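Local coordinates for protein RNA-dependent RNA Polymerase (Bombyx mori cytoplasmic polyhedrosis virus, PDB 6TZ0) that synthesises viral RNA on an RNA template, making plus strands by fully conservative transcription and probably also the complementary minus strands of the genome, at residues I392-S395 / Y396-S399; D692-D695 / H696-N700. All blocks are in the same frame, centred on the assembly; numbering follows the deposited sequence.

Contact 1 of 2, residues I392-S395 / Y396-S399; sequences IAQS and YLSS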
loop_
_atom_site.group_PDB
_atom_site.type_symbol
_atom_site.label_atom_id
_atom_site.label_comp_id
_atom_site.label_asym_id
_atom_site.label_seq_id
_atom_site.Cartn_x
_atom_site.Cartn_y
_atom_site.Cartn_z
ATOM N N ILE A 392 18.057 -22.177 -6.470
ATOM C CA ILE A 392 18.055 -21.560 -7.790
ATOM C C ILE A 392 17.895 -20.047 -7.690
ATOM O O ILE A 392 18.558 -19.294 -8.412
ATOM C CB ILE A 392 16.965 -22.219 -8.655
ATOM C CG1 ILE A 392 17.378 -23.651 -8.971
ATOM C CG2 ILE A 392 16.753 -21.476 -9.936
ATOM C CD1 ILE A 392 16.293 -24.493 -9.539
ATOM N N ALA A 393 17.047 -19.571 -6.776
ATOM C CA ALA A 393 16.939 -18.130 -6.567
ATOM C C ALA A 393 18.197 -17.560 -5.922
ATOM O O ALA A 393 18.656 -16.468 -6.290
ATOM C CB ALA A 393 15.715 -17.810 -5.718
ATOM N N GLN A 394 18.785 -18.288 -4.970
ATOM C CA GLN A 394 19.972 -17.775 -4.307
ATOM C C GLN A 394 21.211 -17.822 -5.183
ATOM O O GLN A 394 22.121 -17.032 -4.942
ATOM C CB GLN A 394 20.233 -18.519 -3.003
ATOM C CG GLN A 394 19.239 -18.183 -1.926
ATOM C CD GLN A 394 19.173 -16.701 -1.657
ATOM O OE1 GLN A 394 18.155 -16.065 -1.903
ATOM N NE2 GLN A 394 20.273 -16.135 -1.187
ATOM N N SER A 395 21.252 -18.683 -6.205
ATOM C CA SER A 395 22.397 -18.703 -7.110
ATOM C C SER A 395 22.533 -17.403 -7.888
ATOM O O SER A 395 23.647 -17.002 -8.237
ATOM C CB SER A 395 22.288 -19.881 -8.071
ATOM O OG SER A 395 21.212 -19.704 -8.967
ATOM N N TYR A 396 21.426 -16.718 -8.141
ATOM C CA TYR A 396 21.481 -15.397 -8.743
ATOM C C TYR A 396 21.553 -14.290 -7.703
ATOM O O TYR A 396 22.279 -13.312 -7.900
ATOM C CB TYR A 396 20.272 -15.184 -9.649
ATOM C CG TYR A 396 20.259 -13.846 -10.332
ATOM C CD1 TYR A 396 21.145 -13.559 -11.361
ATOM C CD2 TYR A 396 19.352 -12.871 -9.955
ATOM C CE1 TYR A 396 21.130 -12.333 -11.988
ATOM C CE2 TYR A 396 19.328 -11.651 -10.573
ATOM C CZ TYR A 396 20.215 -11.383 -11.590
ATOM O OH TYR A 396 20.186 -10.156 -12.204
ATOM N N LEU A 397 20.822 -14.414 -6.594
ATOM C CA LEU A 397 20.769 -13.319 -5.633
ATOM C C LEU A 397 22.014 -13.198 -4.765
ATOM O O LEU A 397 22.304 -12.096 -4.292
ATOM C CB LEU A 397 19.540 -13.464 -4.739
ATOM C CG LEU A 397 18.177 -13.235 -5.382
ATOM C CD1 LEU A 397 17.081 -13.576 -4.398
ATOM C CD2 LEU A 397 18.053 -11.799 -5.850
ATOM N N SER A 398 22.771 -14.275 -4.556
ATOM C CA SER A 398 23.912 -14.226 -3.655
ATOM C C SER A 398 25.106 -13.492 -4.240
ATOM O O SER A 398 26.056 -13.212 -3.504
ATOM C CB SER A 398 24.315 -15.643 -3.267
ATOM O OG SER A 398 24.773 -16.359 -4.396
ATOM N N SER A 399 25.089 -13.176 -5.529
ATOM C CA SER A 399 26.146 -12.381 -6.128
ATOM C C SER A 399 25.946 -10.885 -5.939
ATOM O O SER A 399 26.810 -10.107 -6.348
ATOM C CB SER A 399 26.247 -12.716 -7.611
ATOM O OG SER A 399 25.041 -12.406 -8.271
#
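Leu397 and Gln394 meet on the more buried side at the end of helix 389-397. The leucine branch CD1 lies 3.7 Å from OE1 of Gln394, the two side chains crossing at a slant. The glutamine leaves the helix pointing away from the following turn, and a bend at its second torsion (chi2 -56°) brings OE1 back beside the leucine. Leu397 also rests on the backbone, with CG 3.4 Å from O of Ala393, the oxygen that takes the leucine's own N-H in a 3.0 Å bond between Leu397 N and Ala393 O. This side is closely packed: Phe566 of helix 557-573 touches both Gln394 and Leu397, while Leu655 and Val650 of helix 644-665 press on Ala393 and Leu397.

The exposed side is built from serines, whose hydroxyls fold back onto the helix instead of reaching outward. OG of Ser398 donates to O of Gln394 at 2.8 Å, and Ser398 N gives the same oxygen a second bond of 2.9 Å, so two donors of one residue grip a single carbonyl. With chi1 at 68°, Ser395 OG turns back one turn and donates to Ile392 O over 2.7 Å; Ser399 OG does likewise to Tyr396 O. Tyr396, with CG anti to the backbone N, leaves this serine face for Arg657 and Leu661, and meets Phe400 edge-to-face. Serine hydroxyls bonded to carbonyls three or four residues earlier are common in helices; the packed face set against a serine face makes this an amphipathic helix end, here the C-terminal end of helix 389-397 and the residues that follow.

Contact 2 of 2, residues D692-D695 / H696-N700; sequences DTHD and HAVSN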
loop_
_atom_site.group_PDB
_atom_site.type_symbol
_atom_site.label_atom_id
_atom_site.label_comp_id
_atom_site.label_asym_id
_atom_site.label_seq_id
_atom_site.Cartn_x
_atom_site.Cartn_y
_atom_site.Cartn_z
ATOM N N ASP A 692 13.730 -23.324 -29.039
ATOM C CA ASP A 692 14.471 -22.839 -27.885
ATOM C C ASP A 692 13.629 -21.909 -27.026
ATOM O O ASP A 692 13.674 -21.994 -25.792
ATOM C CB ASP A 692 15.731 -22.118 -28.344
ATOM C CG ASP A 692 16.702 -23.035 -29.047
ATOM O OD1 ASP A 692 16.699 -24.246 -28.752
ATOM O OD2 ASP A 692 17.468 -22.542 -29.898
ATOM N N THR A 693 12.853 -21.028 -27.664
ATOM C CA THR A 693 11.992 -20.117 -26.920
ATOM C C THR A 693 10.880 -20.863 -26.200
ATOM O O THR A 693 10.559 -20.537 -25.049
ATOM C CB THR A 693 11.417 -19.047 -27.847
ATOM O OG1 THR A 693 10.777 -19.666 -28.964
ATOM C CG2 THR A 693 12.494 -18.106 -28.330
ATOM N N HIS A 694 10.316 -21.896 -26.834
ATOM C CA HIS A 694 9.294 -22.688 -26.162
ATOM C C HIS A 694 9.879 -23.479 -24.998
ATOM O O HIS A 694 9.257 -23.560 -23.934
ATOM C CB HIS A 694 8.601 -23.607 -27.164
ATOM C CG HIS A 694 7.516 -24.448 -26.566
ATOM N ND1 HIS A 694 6.323 -23.918 -26.122
ATOM C CD2 HIS A 694 7.432 -25.783 -26.362
ATOM C CE1 HIS A 694 5.559 -24.889 -25.656
ATOM N NE2 HIS A 694 6.208 -26.031 -25.793
ATOM N N ASP A 695 11.089 -24.028 -25.166
ATOM C CA ASP A 695 11.743 -24.766 -24.085
ATOM C C ASP A 695 12.032 -23.863 -22.890
ATOM O O ASP A 695 11.752 -24.230 -21.740
ATOM C CB ASP A 695 13.033 -25.397 -24.609
ATOM C CG ASP A 695 13.624 -26.432 -23.660
ATOM O OD1 ASP A 695 13.028 -26.731 -22.605
ATOM O OD2 ASP A 695 14.717 -26.947 -23.969
ATOM N N HIS A 696 12.524 -22.655 -23.151
ATOM C CA HIS A 696 12.907 -21.765 -22.064
ATOM C C HIS A 696 11.681 -21.195 -21.356
ATOM O O HIS A 696 11.679 -21.050 -20.124
ATOM C CB HIS A 696 13.811 -20.670 -22.630
ATOM C CG HIS A 696 14.557 -19.892 -21.597
ATOM N ND1 HIS A 696 15.366 -18.829 -21.925
ATOM C CD2 HIS A 696 14.609 -20.001 -20.253
ATOM C CE1 HIS A 696 15.898 -18.327 -20.828
ATOM N NE2 HIS A 696 15.451 -19.018 -19.798
ATOM N N ALA A 697 10.603 -20.932 -22.105
ATOM C CA ALA A 697 9.380 -20.430 -21.484
ATOM C C ALA A 697 8.687 -21.507 -20.656
ATOM O O ALA A 697 8.170 -21.219 -19.568
ATOM C CB ALA A 697 8.443 -19.883 -22.556
ATOM N N VAL A 698 8.689 -22.754 -21.136
ATOM C CA VAL A 698 8.123 -23.854 -20.362
ATOM C C VAL A 698 8.946 -24.110 -19.103
ATOM O O VAL A 698 8.389 -24.405 -18.036
ATOM C CB VAL A 698 7.989 -25.100 -21.260
ATOM C CG1 VAL A 698 7.710 -26.355 -20.467
ATOM C CG2 VAL A 698 6.849 -24.895 -22.223
ATOM N N SER A 699 10.269 -23.932 -19.179
ATOM C CA SER A 699 11.096 -24.125 -17.990
ATOM C C SER A 699 10.859 -23.031 -16.950
ATOM O O SER A 699 10.848 -23.311 -15.746
ATOM C CB SER A 699 12.569 -24.182 -18.378
ATOM O OG SER A 699 13.002 -22.930 -18.868
ATOM N N ASN A 700 10.647 -21.786 -17.396
ATOM C CA ASN A 700 10.298 -20.718 -16.459
ATOM C C ASN A 700 8.934 -20.946 -15.820
ATOM O O ASN A 700 8.754 -20.693 -14.621
ATOM C CB ASN A 700 10.312 -19.362 -17.152
ATOM C CG ASN A 700 11.698 -18.849 -17.389
ATOM O OD1 ASN A 700 12.592 -19.043 -16.571
ATOM N ND2 ASN A 700 11.882 -18.146 -18.492
#
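Val698, one turn further along helix 690-705, sets one methyl over a face of the His694 imidazole. CG2 stands 3.9 Å from the centroid of the His694 ring, 21° off the ring normal and displaced toward the rim on the CE1 and NE2 side, a CH-pi contact between side chains that cross obliquely. The ring is brought there by a first torsion that puts CG anti to the backbone N (chi1 -179°), and Phe291 stacks on it as well. Beneath the pair, Val698 N bonds to His694 O at 3.0 Å, one of five successive i to i+4 backbone bonds that mark this as regular alpha-helix. The helix packs on helix 644-665 and on strand 682-687 of the polymerase palm sheet, which carries the magnesium-binding Asp547, Asp680 and Asp681 away from this contact.

His696 swings to another side of the helix, where its ring meets that of Phe686 with the planes inclined at about 60°. Ser699 OG lies at the edge of the imidazole, in its plane, and donates 2.6 Å to His696 O. Asn700 N reaches the same oxygen at 3.0 Å, from the same face of the carbonyl. OD1 of Asp695 makes a long, weak ion pair with Arg663.

In the fold
Both contacts lie in the central polymerase domain, partly buried, each a short piece of a single helix, contact 1 at its end and contact 2 inside; their centres are about 20 Å apart and nearest atoms about 8 Å. They share a neighbour: helix 644-665 packs on each, through Val650, Leu655, Arg657 and Leu661 at contact 1 and Asn659 and Arg663 at contact 2. Helix 557-573 also packs on contact 1, strand 682-687 on contact 2. Inward, contact 1 sets Ala393 and Leu397 on leucine, valine and phenylalanine, with polar Gln394 beside them; contact 2 sets Thr693, His696 and Ala697 against Phe686 and adds an Asn700-Asn659 hydrogen bond. Outward, contact 1 carries backbone-bonded serines, contact 2 Val698.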